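Side-chain contacts in phosphatidylinositide phosphatase SAC2 (Homo sapiens, PDB 4XUU), which mainly dephosphorylates phosphatidylinositol 4-phosphate at the inositol 4-position, probably in endocytic recycling, and is represented here by its hSac2 domain alone: residues A[34-39]-A[100-105]; A[58-63]-A[113-118]; A[87-90]-A[96-99]; A[134-139]-A[150-155]. One frame throughout, in Å; residues are numbered along the deposited sequence.

Overall arrangement
All four contacts lie in the hSac2 domain, a pleckstrin-homology-like fold; the phosphatase activity belongs to the Sac domain, which is not part of this chain, and no active site is known here. Contacts 1 and 2 are closest, their centres about 7 Å apart, and share neighbouring strands 99-107 and 110-119: Thr116 of contact 2 meets Asp36 and Arg102 of contact 1. Contact 3 closes the hairpin leading into strand 99-107, its centre about 11 Å from that of contact 1; Glu89 packs against Cys100 there. Contact 4, centred about 15 Å from contacts 1 and 2, joins helix 129-145 to the edge strand 152-154, with Met101 bridging from contact 1 to Ala136 and Leu139.

Contact 1: residues A[34-39]-A[100-105]; sequences DCDPSL and CMRLHY
Cys35 SG is bonded covalently to Cys100 SG at 2.0 Å, a disulfide that fastens the loop after strand 26-34 to the beginning of strand 99-107. Its C-S-S-C torsion of 86° is near the right angle usual for this bond. The two cysteines reach it differently: Cys35 holds its sulfur anti to the backbone N (chi1 168°), whereas the sulfur of Cys100 lies anti to the carbonyl carbon.

Next to the disulfide, the side chains of Asp36 and Arg102 cross at about a right angle and form a salt bridge, with Asp36 OD2 3.1 Å from Arg102 NH2. Asp36 OD1 is also close, 3.3 Å from Arg102 NH2, so one nitrogen faces both oxygens. The carboxylate and guanidinium planes are 13° apart but not level: OD2 stands off the guanidinium plane, the N-H is not aimed at it, and the hydrogen bond within the pair is weak. Thr116 OG1 on strand 110-119 hydrogen-bonds Arg102 NE and probably Asp36 OD2, though the latter separation is implausibly short as modelled, while Arg102 NH1 goes to Glu158 O. With an alanine in place of Asp36, the guanidinium would probably be left without its carboxylate mate here and Thr116 without its probable carboxylate partner.

One link is thus covalent and the other electrostatic; reduction would break the first and probably leave the ion pair as the remaining side-chain tie between residues 34-39 and 100-105.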
loop_
_atom_site.group_PDB
_atom_site.type_symbol
_atom_site.label_atom_id
_atom_site.label_comp_id
_atom_site.label_asym_id
_atom_site.label_seq_id
_atom_site.Cartn_x
_atom_site.Cartn_y
_atom_site.Cartn_z
ATOM N N ASP A 34 -23.195 0.646 2.033
ATOM C CA ASP A 34 -23.447 -0.759 1.714
ATOM C C ASP A 34 -23.176 -1.004 0.232
ATOM O O ASP A 34 -23.706 -0.305 -0.627
ATOM C CB ASP A 34 -24.896 -1.118 2.065
ATOM C CG ASP A 34 -25.211 -2.602 1.889
ATOM O OD1 ASP A 34 -24.292 -3.444 1.866
ATOM O OD2 ASP A 34 -26.409 -2.934 1.790
ATOM N N CYS A 35 -22.340 -1.997 -0.051
ATOM C CA CYS A 35 -21.869 -2.260 -1.410
ATOM C C CYS A 35 -22.620 -3.399 -2.110
ATOM O O CYS A 35 -22.706 -3.418 -3.340
ATOM C CB CYS A 35 -20.355 -2.513 -1.411
ATOM S SG CYS A 35 -19.703 -3.190 -2.953
ATOM N N ASP A 36 -23.160 -4.338 -1.337
ATOM C CA ASP A 36 -23.925 -5.456 -1.898
ATOM C C ASP A 36 -25.320 -5.052 -2.382
ATOM O O ASP A 36 -25.980 -4.225 -1.746
ATOM C CB ASP A 36 -24.030 -6.609 -0.896
ATOM C CG ASP A 36 -23.021 -7.718 -1.169
ATOM O OD1 ASP A 36 -22.943 -8.198 -2.324
ATOM O OD2 ASP A 36 -22.318 -8.126 -0.221
ATOM N N PRO A 37 -25.769 -5.632 -3.515
ATOM C CA PRO A 37 -27.131 -5.385 -4.000
ATOM C C PRO A 37 -28.172 -5.851 -2.985
ATOM O O PRO A 37 -28.213 -7.034 -2.636
ATOM C CB PRO A 37 -27.212 -6.225 -5.283
ATOM C CG PRO A 37 -25.797 -6.405 -5.712
ATOM C CD PRO A 37 -25.006 -6.490 -4.443
ATOM N N SER A 38 -28.982 -4.910 -2.505
ATOM C CA SER A 38 -30.025 -5.198 -1.523
ATOM C C SER A 38 -31.350 -5.451 -2.240
ATOM O O SER A 38 -31.615 -4.861 -3.292
ATOM C CB SER A 38 -30.148 -4.049 -0.518
ATOM O OG SER A 38 -30.684 -4.501 0.713
ATOM N N LEU A 39 -32.177 -6.318 -1.660
ATOM C CA LEU A 39 -33.317 -6.901 -2.382
ATOM C C LEU A 39 -34.706 -6.413 -1.929
ATOM O O LEU A 39 -35.676 -7.179 -1.947
ATOM C CB LEU A 39 -33.236 -8.441 -2.340
ATOM C CG LEU A 39 -31.887 -9.100 -2.688
ATOM C CD1 LEU A 39 -31.730 -10.435 -1.914
ATOM C CD2 LEU A 39 -31.744 -9.315 -4.222
ATOM N N CYS A 100 -14.630 -2.772 -3.054
ATOM C CA CYS A 100 -15.402 -2.987 -1.839
ATOM C C CYS A 100 -14.646 -3.838 -0.826
ATOM O O CYS A 100 -13.740 -4.599 -1.177
ATOM C CB CYS A 100 -16.780 -3.576 -2.158
ATOM S SG CYS A 100 -17.821 -2.429 -3.091
HETATM N N MSE A 101 -15.029 -3.681 0.437
HETATM C CA MSE A 101 -14.411 -4.369 1.550
HETATM C C MSE A 101 -15.419 -5.328 2.164
HETATM O O MSE A 101 -16.515 -4.924 2.563
HETATM C CB MSE A 101 -13.961 -3.353 2.589
HETATM C CG MSE A 101 -13.174 -3.943 3.731
HETATM SE SE MSE A 101 -12.886 -2.604 5.102
HETATM C CE MSE A 101 -12.018 -3.699 6.414
ATOM N N ARG A 102 -15.038 -6.596 2.240
ATOM C CA ARG A 102 -15.917 -7.633 2.744
ATOM C C ARG A 102 -15.416 -8.186 4.080
ATOM O O ARG A 102 -14.318 -8.737 4.164
ATOM C CB ARG A 102 -16.046 -8.736 1.695
ATOM C CG ARG A 102 -17.089 -9.779 1.991
ATOM C CD ARG A 102 -17.473 -10.503 0.724
ATOM N NE ARG A 102 -18.512 -9.789 -0.012
ATOM C CZ ARG A 102 -18.972 -10.149 -1.209
ATOM N NH1 ARG A 102 -18.482 -11.217 -1.832
ATOM N NH2 ARG A 102 -19.925 -9.431 -1.789
ATOM N N LEU A 103 -16.233 -8.022 5.115
ATOM C CA LEU A 103 -15.913 -8.469 6.467
ATOM C C LEU A 103 -16.664 -9.754 6.784
ATOM O O LEU A 103 -17.873 -9.729 7.020
ATOM C CB LEU A 103 -16.289 -7.391 7.495
ATOM C CG LEU A 103 -15.839 -5.938 7.292
ATOM C CD1 LEU A 103 -16.493 -5.026 8.317
ATOM C CD2 LEU A 103 -14.333 -5.810 7.363
ATOM N N HIS A 104 -15.946 -10.874 6.782
ATOM C CA HIS A 104 -16.542 -12.180 7.066
ATOM C C HIS A 104 -16.559 -12.433 8.569
ATOM O O HIS A 104 -15.517 -12.413 9.219
ATOM C CB HIS A 104 -15.771 -13.295 6.355
ATOM C CG HIS A 104 -15.770 -13.181 4.862
ATOM N ND1 HIS A 104 -16.591 -13.942 4.056
ATOM C CD2 HIS A 104 -15.044 -12.401 4.028
ATOM C CE1 HIS A 104 -16.374 -13.631 2.790
ATOM N NE2 HIS A 104 -15.438 -12.700 2.746
ATOM N N TYR A 105 -17.744 -12.668 9.120
ATOM C CA TYR A 105 -17.869 -12.921 10.550
ATOM C C TYR A 105 -18.590 -14.226 10.878
ATOM O O TYR A 105 -19.420 -14.716 10.102
ATOM C CB TYR A 105 -18.507 -11.726 11.273
ATOM C CG TYR A 105 -19.980 -11.485 11.001
ATOM C CD1 TYR A 105 -20.392 -10.676 9.940
ATOM C CD2 TYR A 105 -20.961 -12.039 11.827
ATOM C CE1 TYR A 105 -21.744 -10.439 9.695
ATOM C CE2 TYR A 105 -22.315 -11.809 11.595
ATOM C CZ TYR A 105 -22.699 -11.008 10.529
ATOM O OH TYR A 105 -24.035 -10.782 10.295
#

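Contact 2: residues A[58-63]-A[113-118]; sequences YYVAYY and YFHTLR
Val60 presents its two methyls to one face of the His115 imidazole, the side chains approaching from opposite directions. Val60 CG1 is 4.2 Å from the centroid of the His115 ring and almost on the ring normal, a CH-pi contact. Its placement follows from the torsion: CG1 is anti to the backbone N (chi1 -171°), leaving Val60 CG2 over the same face but displaced toward CD2 and NE2 of the ring, 4.0 Å from His115 CD2. The His115 ring also stacks on His165.

The polar part centres on the Tyr62 hydroxyl. Tyr62 OH and His115 ND1 are hydrogen-bonded at 3.0 Å, and either could be the donor. ND1 lies in the plane of the phenol, at its edge. The rings themselves meet rim to rim, with centroids 5.9 Å apart and planes at 40°. Tyr62 OH also bonds a water at 2.7 Å, and this water accepts from Thr116 N at 2.8 Å, so the hydroxyl is tied to both the side chain and the backbone of strand 110-119.

Strands 57-63 and 110-119 are not neighbours in the sheet; two others separate them. Their short segments pass 10.4 Å apart at 67°, consistent with the strongly bent, barrel-like sheet of a pleckstrin-homology fold, in which such residues meet across the interior. A leucine in place of His115 would probably leave Tyr62 OH without its nitrogen partner and Val60 without an aromatic face.

Leu117 CD2 approaches Tyr62 OH at 4.1 Å, and Leu117, Val60 and Tyr62 also touch Val49 of strand 48-54.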
loop_
_atom_site.group_PDB
_atom_site.type_symbol
_atom_site.label_atom_id
_atom_site.label_comp_id
_atom_site.label_asym_id
_atom_site.label_seq_id
_atom_site.Cartn_x
_atom_site.Cartn_y
_atom_site.Cartn_z
ATOM N N TYR A 58 -16.238 -4.646 17.020
ATOM C CA TYR A 58 -16.605 -3.667 16.012
ATOM C C TYR A 58 -18.121 -3.606 15.903
ATOM O O TYR A 58 -18.814 -4.574 16.239
ATOM C CB TYR A 58 -15.928 -3.946 14.663
ATOM C CG TYR A 58 -16.387 -5.192 13.944
ATOM C CD1 TYR A 58 -16.051 -6.462 14.425
ATOM C CD2 TYR A 58 -17.140 -5.103 12.771
ATOM C CE1 TYR A 58 -16.463 -7.615 13.762
ATOM C CE2 TYR A 58 -17.554 -6.247 12.095
ATOM C CZ TYR A 58 -17.213 -7.501 12.602
ATOM O OH TYR A 58 -17.620 -8.640 11.955
ATOM N N TYR A 59 -18.621 -2.454 15.466
ATOM C CA TYR A 59 -20.050 -2.165 15.453
ATOM C C TYR A 59 -20.470 -1.758 14.053
ATOM O O TYR A 59 -19.839 -0.888 13.441
ATOM C CB TYR A 59 -20.370 -1.036 16.436
ATOM C CG TYR A 59 -20.026 -1.359 17.874
ATOM C CD1 TYR A 59 -18.700 -1.348 18.321
ATOM C CD2 TYR A 59 -21.022 -1.677 18.782
ATOM C CE1 TYR A 59 -18.384 -1.659 19.637
ATOM C CE2 TYR A 59 -20.722 -1.973 20.099
ATOM C CZ TYR A 59 -19.406 -1.971 20.524
ATOM O OH TYR A 59 -19.127 -2.281 21.836
ATOM N N VAL A 60 -21.522 -2.396 13.545
ATOM C CA VAL A 60 -22.041 -2.077 12.221
ATOM C C VAL A 60 -23.499 -1.643 12.313
ATOM O O VAL A 60 -24.353 -2.390 12.795
ATOM C CB VAL A 60 -21.899 -3.258 11.232
ATOM C CG1 VAL A 60 -22.249 -2.810 9.823
ATOM C CG2 VAL A 60 -20.486 -3.839 11.265
ATOM N N ALA A 61 -23.765 -0.426 11.847
ATOM C CA ALA A 61 -25.106 0.140 11.863
ATOM C C ALA A 61 -25.529 0.571 10.464
ATOM O O ALA A 61 -24.865 1.401 9.840
ATOM C CB ALA A 61 -25.173 1.313 12.826
ATOM N N TYR A 62 -26.624 -0.004 9.974
ATOM C CA TYR A 62 -27.210 0.397 8.694
ATOM C C TYR A 62 -28.293 1.451 8.920
ATOM O O TYR A 62 -29.108 1.325 9.835
ATOM C CB TYR A 62 -27.793 -0.812 7.953
ATOM C CG TYR A 62 -26.765 -1.778 7.394
ATOM C CD1 TYR A 62 -26.059 -2.638 8.235
ATOM C CD2 TYR A 62 -26.506 -1.842 6.021
ATOM C CE1 TYR A 62 -25.120 -3.528 7.731
ATOM C CE2 TYR A 62 -25.565 -2.735 5.503
ATOM C CZ TYR A 62 -24.876 -3.573 6.369
ATOM O OH TYR A 62 -23.940 -4.461 5.890
ATOM N N TYR A 63 -28.297 2.488 8.089
ATOM C CA TYR A 63 -29.278 3.566 8.203
ATOM C C TYR A 63 -30.388 3.431 7.167
ATOM O O TYR A 63 -30.150 2.981 6.046
ATOM C CB TYR A 63 -28.599 4.929 8.053
ATOM C CG TYR A 63 -27.834 5.379 9.273
ATOM C CD1 TYR A 63 -26.513 4.980 9.483
ATOM C CD2 TYR A 63 -28.429 6.205 10.220
ATOM C CE1 TYR A 63 -25.809 5.392 10.607
ATOM C CE2 TYR A 63 -27.732 6.623 11.348
ATOM C CZ TYR A 63 -26.425 6.212 11.535
ATOM O OH TYR A 63 -25.733 6.625 12.651
ATOM N N TYR A 113 -21.562 -15.358 6.805
ATOM C CA TYR A 113 -22.078 -14.030 7.115
ATOM C C TYR A 113 -21.022 -12.982 6.785
ATOM O O TYR A 113 -19.866 -13.099 7.218
ATOM C CB TYR A 113 -22.437 -13.918 8.599
ATOM C CG TYR A 113 -23.557 -14.814 9.065
ATOM C CD1 TYR A 113 -24.887 -14.391 9.009
ATOM C CD2 TYR A 113 -23.289 -16.077 9.590
ATOM C CE1 TYR A 113 -25.921 -15.211 9.453
ATOM C CE2 TYR A 113 -24.315 -16.902 10.032
ATOM C CZ TYR A 113 -25.625 -16.463 9.959
ATOM O OH TYR A 113 -26.636 -17.285 10.397
ATOM N N PHE A 114 -21.415 -11.959 6.028
ATOM C CA PHE A 114 -20.486 -10.879 5.686
ATOM C C PHE A 114 -21.134 -9.535 5.379
ATOM O O PHE A 114 -22.249 -9.464 4.864
ATOM C CB PHE A 114 -19.514 -11.287 4.559
ATOM C CG PHE A 114 -20.178 -11.843 3.327
ATOM C CD1 PHE A 114 -20.681 -10.996 2.344
ATOM C CD2 PHE A 114 -20.262 -13.221 3.129
ATOM C CE1 PHE A 114 -21.280 -11.511 1.189
ATOM C CE2 PHE A 114 -20.858 -13.747 1.980
ATOM C CZ PHE A 114 -21.368 -12.892 1.008
ATOM N N HIS A 115 -20.408 -8.478 5.718
ATOM C CA HIS A 115 -20.777 -7.117 5.368
ATOM C C HIS A 115 -19.906 -6.683 4.209
ATOM O O HIS A 115 -18.698 -6.893 4.230
ATOM C CB HIS A 115 -20.541 -6.181 6.545
ATOM C CG HIS A 115 -21.317 -6.545 7.768
ATOM N ND1 HIS A 115 -22.685 -6.389 7.852
ATOM C CD2 HIS A 115 -20.921 -7.052 8.959
ATOM C CE1 HIS A 115 -23.097 -6.788 9.041
ATOM N NE2 HIS A 115 -22.046 -7.190 9.734
ATOM N N THR A 116 -20.518 -6.080 3.198
ATOM C CA THR A 116 -19.764 -5.589 2.052
ATOM C C THR A 116 -19.923 -4.080 1.952
ATOM O O THR A 116 -21.011 -3.572 1.655
ATOM C CB THR A 116 -20.181 -6.284 0.748
ATOM O OG1 THR A 116 -20.246 -7.700 0.965
ATOM C CG2 THR A 116 -19.175 -5.997 -0.355
ATOM N N LEU A 117 -18.825 -3.375 2.212
ATOM C CA LEU A 117 -18.862 -1.934 2.392
ATOM C C LEU A 117 -17.911 -1.214 1.448
ATOM O O LEU A 117 -16.919 -1.787 1.001
ATOM C CB LEU A 117 -18.531 -1.586 3.850
ATOM C CG LEU A 117 -19.285 -2.382 4.922
ATOM C CD1 LEU A 117 -18.673 -2.180 6.305
ATOM C CD2 LEU A 117 -20.779 -2.054 4.928
ATOM N N ARG A 118 -18.226 0.038 1.139
ATOM C CA ARG A 118 -17.324 0.882 0.366
ATOM C C ARG A 118 -17.325 2.302 0.910
ATOM O O ARG A 118 -18.175 2.667 1.726
ATOM C CB ARG A 118 -17.667 0.865 -1.134
ATOM C CG ARG A 118 -18.977 1.542 -1.516
ATOM C CD ARG A 118 -18.978 1.891 -2.988
ATOM N NE ARG A 118 -20.291 2.333 -3.456
ATOM C CZ ARG A 118 -20.617 3.595 -3.729
ATOM N NH1 ARG A 118 -19.726 4.572 -3.592
ATOM N NH2 ARG A 118 -21.844 3.882 -4.140
HETATM O O HOH W 1 -23.103 -5.104 3.385
#

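Contact 3: residues A[87-90]-A[96-99]; sequences GPEP and PKFS
Pro88 and Ser99 form an antiparallel, non-hydrogen-bonded pair with their CA atoms 4.3 Å apart, and just beyond it Glu89 N donates to Phe98 O at 3.0 Å and 158°. The Glu89 side chain adds a second bond: its OE1 accepts from Lys97 N at 2.9 Å through the anti lone pair, with a nearly straight angle of 174°. Glu89 CG sits between the backbone N and the carbonyl carbon, and from there the chain runs extended across the turn to Lys97.

The Glu89 carboxylate is tilted 41° to the Phe98 ring, with Glu89 OE1 3.9 Å above the plane of that ring, displaced toward its rim, and OE2 nearest to Phe98 CE1. Pro96 crosses the Glu89 chain at a slant, its CB 3.7 Å from Glu89 CG, and its CG meets Pro88 CB at 3.9 Å. The Lys97 ammonium goes elsewhere, to Lys95 O.

These bonds close the hairpin between strands 81-88 and 99-107. At its end Phe98 receives Arg118 of strand 110-119 in a cation-pi contact, Ser99 bonds Asp127 through the backbone, and Glu89 rests against Cys35 and Cys100.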
loop_
_atom_site.group_PDB
_atom_site.type_symbol
_atom_site.label_atom_id
_atom_site.label_comp_id
_atom_site.label_asym_id
_atom_site.label_seq_id
_atom_site.Cartn_x
_atom_site.Cartn_y
_atom_site.Cartn_z
ATOM N N GLY A 87 -11.530 -6.144 -2.986
ATOM C CA GLY A 87 -11.450 -6.231 -4.437
ATOM C C GLY A 87 -12.562 -5.485 -5.141
ATOM O O GLY A 87 -13.387 -4.845 -4.488
ATOM N N PRO A 88 -12.591 -5.565 -6.485
ATOM C CA PRO A 88 -13.635 -4.917 -7.277
ATOM C C PRO A 88 -15.031 -5.397 -6.890
ATOM O O PRO A 88 -15.219 -6.581 -6.594
ATOM C CB PRO A 88 -13.303 -5.347 -8.709
ATOM C CG PRO A 88 -11.855 -5.666 -8.680
ATOM C CD PRO A 88 -11.619 -6.272 -7.339
ATOM N N GLU A 89 -15.987 -4.472 -6.890
ATOM C CA GLU A 89 -17.381 -4.758 -6.535
ATOM C C GLU A 89 -17.994 -5.915 -7.332
ATOM O O GLU A 89 -17.742 -6.048 -8.535
ATOM C CB GLU A 89 -18.254 -3.502 -6.676
ATOM C CG GLU A 89 -18.084 -2.748 -7.989
ATOM C CD GLU A 89 -19.341 -2.018 -8.430
ATOM O OE1 GLU A 89 -19.308 -1.388 -9.510
ATOM O OE2 GLU A 89 -20.365 -2.082 -7.716
ATOM N N PRO A 90 -18.794 -6.762 -6.654
ATOM C CA PRO A 90 -19.497 -7.859 -7.322
ATOM C C PRO A 90 -20.675 -7.369 -8.170
ATOM O O PRO A 90 -21.831 -7.454 -7.741
ATOM C CB PRO A 90 -19.991 -8.723 -6.152
ATOM C CG PRO A 90 -20.096 -7.784 -5.000
ATOM C CD PRO A 90 -18.974 -6.803 -5.188
ATOM N N PRO A 96 -16.960 -3.466 -13.097
ATOM C CA PRO A 96 -17.018 -2.939 -11.735
ATOM C C PRO A 96 -16.328 -1.579 -11.674
ATOM O O PRO A 96 -15.264 -1.397 -12.274
ATOM C CB PRO A 96 -16.247 -3.980 -10.913
ATOM C CG PRO A 96 -15.387 -4.695 -11.892
ATOM C CD PRO A 96 -16.129 -4.682 -13.189
ATOM N N LYS A 97 -16.943 -0.631 -10.974
ATOM C CA LYS A 97 -16.397 0.721 -10.883
ATOM C C LYS A 97 -15.405 0.828 -9.731
ATOM O O LYS A 97 -14.211 1.044 -9.949
ATOM C CB LYS A 97 -17.513 1.768 -10.728
ATOM C CG LYS A 97 -18.532 1.813 -11.869
ATOM C CD LYS A 97 -19.802 1.038 -11.519
ATOM C CE LYS A 97 -20.850 1.127 -12.621
ATOM N NZ LYS A 97 -20.455 0.393 -13.862
ATOM N N PHE A 98 -15.909 0.652 -8.511
ATOM C CA PHE A 98 -15.135 0.865 -7.287
ATOM C C PHE A 98 -14.772 -0.434 -6.564
ATOM O O PHE A 98 -15.283 -1.507 -6.886
ATOM C CB PHE A 98 -15.909 1.789 -6.335
ATOM C CG PHE A 98 -17.406 1.624 -6.411
ATOM C CD1 PHE A 98 -18.022 0.460 -5.959
ATOM C CD2 PHE A 98 -18.199 2.629 -6.953
ATOM C CE1 PHE A 98 -19.406 0.306 -6.037
ATOM C CE2 PHE A 98 -19.584 2.482 -7.034
ATOM C CZ PHE A 98 -20.188 1.317 -6.578
ATOM N N SER A 99 -13.883 -0.319 -5.582
ATOM C CA SER A 99 -13.505 -1.445 -4.738
ATOM C C SER A 99 -14.461 -1.556 -3.560
ATOM O O SER A 99 -15.034 -0.558 -3.119
ATOM C CB SER A 99 -12.078 -1.267 -4.218
ATOM O OG SER A 99 -11.186 -0.951 -5.272
#

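Contact 4: residues A[134-139]-A[150-155]; sequences CIAEML and LPIIEK
Ile152 points from strand 152-154 at the helix and straddles the Ala136 methyl with two of its own. Ile152 CD1 is 4.0 Å from Ala136 CB, and Ile152 CG2 is 4.1 Å from the same carbon. The first torsion sets CG2 anti to the backbone N and CG1 anti to the carbonyl carbon (chi1 -52°), and the extended second torsion carries CD1 on to the helix. Beyond the methyl, Ile152 CD1 reaches the helix backbone, 3.7 Å from Ala136 O. The Glu137 chain crosses Ile152 at about a right angle, offering its aliphatic part, with Glu137 CG 4.2 Å from Ile152 CD1. The carboxylate turns elsewhere: Glu137 OE1 is hydrogen-bonded to Gln133 NE2.

Helix 129-145 is the C-terminal helix expected of a pleckstrin-homology fold, and its Ala136 and Leu139 also pack on Ile84 and Met101 of the sheet. After the helix the chain returns as strand 152-154, which lies parallel to strand 81-88 at the edge of that sheet. Ile152, Ile153 and Glu154 pair antiparallel with a strand of the second subunit, so the sheet continues across the interface.

One turn further along the helix, Leu139 is met by Leu150, from the chain just before strand 152-154. Leu150 CG is anti to its own backbone N (chi1 -176°), which carries one methyl against the helix: Leu150 CD2 is 3.7 Å from Leu139 O and 4.1 Å from Leu139 CB. No hydrogen bond joins residues 134-139 to residues 150-155. On the helix, Cys134 forms a disulfide with Cys134 of a third subunit.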
loop_
_atom_site.group_PDB
_atom_site.type_symbol
_atom_site.label_atom_id
_atom_site.label_comp_id
_atom_site.label_asym_id
_atom_site.label_seq_id
_atom_site.Cartn_x
_atom_site.Cartn_y
_atom_site.Cartn_z
ATOM N N CYS A 134 -6.819 0.961 4.609
ATOM C CA CYS A 134 -6.552 1.618 5.885
ATOM C C CYS A 134 -7.439 1.104 7.006
ATOM O O CYS A 134 -6.945 0.794 8.096
ATOM C CB CYS A 134 -6.694 3.134 5.743
ATOM S SG CYS A 134 -5.281 3.862 4.891
ATOM N N ILE A 135 -8.740 1.012 6.735
ATOM C CA ILE A 135 -9.699 0.505 7.716
ATOM C C ILE A 135 -9.381 -0.952 8.096
ATOM O O ILE A 135 -9.325 -1.285 9.279
ATOM C CB ILE A 135 -11.172 0.658 7.222
ATOM C CG1 ILE A 135 -11.535 2.145 7.080
ATOM C CG2 ILE A 135 -12.142 -0.052 8.165
ATOM C CD1 ILE A 135 -12.802 2.403 6.284
ATOM N N ALA A 136 -9.152 -1.794 7.084
ATOM C CA ALA A 136 -8.783 -3.198 7.283
ATOM C C ALA A 136 -7.531 -3.333 8.139
ATOM O O ALA A 136 -7.446 -4.210 8.997
ATOM C CB ALA A 136 -8.589 -3.896 5.945
ATOM N N GLU A 137 -6.568 -2.450 7.904
ATOM C CA GLU A 137 -5.339 -2.448 8.681
ATOM C C GLU A 137 -5.562 -2.147 10.163
ATOM O O GLU A 137 -4.948 -2.786 11.014
ATOM C CB GLU A 137 -4.283 -1.546 8.038
ATOM C CG GLU A 137 -3.487 -2.307 6.986
ATOM C CD GLU A 137 -2.689 -1.432 6.043
ATOM O OE1 GLU A 137 -2.547 -1.839 4.868
ATOM O OE2 GLU A 137 -2.192 -0.357 6.458
HETATM N N MSE A 138 -6.461 -1.216 10.480
HETATM C CA MSE A 138 -6.755 -0.938 11.882
HETATM C C MSE A 138 -7.520 -2.074 12.562
HETATM O O MSE A 138 -7.284 -2.367 13.730
HETATM C CB MSE A 138 -7.462 0.401 12.090
HETATM C CG MSE A 138 -7.192 0.934 13.499
HETATM SE SE MSE A 138 -8.199 2.500 14.025
HETATM C CE MSE A 138 -7.166 3.824 13.027
ATOM N N LEU A 139 -8.426 -2.709 11.828
ATOM C CA LEU A 139 -9.113 -3.889 12.330
ATOM C C LEU A 139 -8.120 -5.022 12.588
ATOM O O LEU A 139 -8.300 -5.816 13.516
ATOM C CB LEU A 139 -10.192 -4.347 11.350
ATOM C CG LEU A 139 -11.468 -3.507 11.217
ATOM C CD1 LEU A 139 -12.192 -3.882 9.944
ATOM C CD2 LEU A 139 -12.391 -3.684 12.413
ATOM N N LEU A 150 -5.691 -11.643 11.760
ATOM C CA LEU A 150 -6.750 -11.322 10.820
ATOM C C LEU A 150 -6.175 -11.182 9.421
ATOM O O LEU A 150 -5.500 -10.195 9.130
ATOM C CB LEU A 150 -7.460 -10.025 11.228
ATOM C CG LEU A 150 -8.664 -9.606 10.380
ATOM C CD1 LEU A 150 -9.796 -10.618 10.514
ATOM C CD2 LEU A 150 -9.133 -8.227 10.776
ATOM N N PRO A 151 -6.428 -12.175 8.551
ATOM C CA PRO A 151 -5.926 -12.074 7.181
ATOM C C PRO A 151 -6.667 -11.019 6.351
ATOM O O PRO A 151 -7.900 -10.990 6.338
ATOM C CB PRO A 151 -6.153 -13.482 6.614
ATOM C CG PRO A 151 -7.203 -14.086 7.460
ATOM C CD PRO A 151 -7.065 -13.479 8.820
ATOM N N ILE A 152 -5.906 -10.147 5.694
ATOM C CA ILE A 152 -6.451 -9.230 4.697
ATOM C C ILE A 152 -6.086 -9.757 3.308
ATOM O O ILE A 152 -4.904 -9.883 2.972
ATOM C CB ILE A 152 -5.925 -7.786 4.864
ATOM C CG1 ILE A 152 -6.110 -7.301 6.306
ATOM C CG2 ILE A 152 -6.631 -6.847 3.886
ATOM C CD1 ILE A 152 -5.318 -6.048 6.648
ATOM N N ILE A 153 -7.111 -10.061 2.513
ATOM C CA ILE A 153 -6.941 -10.722 1.223
ATOM C C ILE A 153 -7.315 -9.817 0.047
ATOM O O ILE A 153 -8.414 -9.267 0.004
ATOM C CB ILE A 153 -7.769 -12.038 1.158
ATOM C CG1 ILE A 153 -7.494 -12.907 2.390
ATOM C CG2 ILE A 153 -7.472 -12.802 -0.129
ATOM C CD1 ILE A 153 -8.476 -14.032 2.599
ATOM N N GLU A 154 -6.389 -9.665 -0.897
ATOM C CA GLU A 154 -6.671 -8.995 -2.162
ATOM C C GLU A 154 -7.055 -10.052 -3.190
ATOM O O GLU A 154 -6.223 -10.874 -3.587
ATOM C CB GLU A 154 -5.453 -8.218 -2.669
ATOM C CG GLU A 154 -4.878 -7.165 -1.725
ATOM C CD GLU A 154 -3.571 -6.567 -2.254
ATOM O OE1 GLU A 154 -3.491 -6.284 -3.473
ATOM O OE2 GLU A 154 -2.624 -6.379 -1.454
ATOM N N LYS A 155 -8.319 -10.036 -3.607
ATOM C CA LYS A 155 -8.825 -10.956 -4.631
ATOM C C LYS A 155 -10.135 -10.445 -5.217
ATOM O O LYS A 155 -10.674 -9.439 -4.758
ATOM C CB LYS A 155 -8.999 -12.378 -4.070
ATOM C CG LYS A 155 -10.085 -12.539 -3.007
ATOM C CD LYS A 155 -10.168 -13.981 -2.501
ATOM C CE LYS A 155 -10.937 -14.896 -3.456
ATOM N NZ LYS A 155 -12.414 -14.683 -3.398
#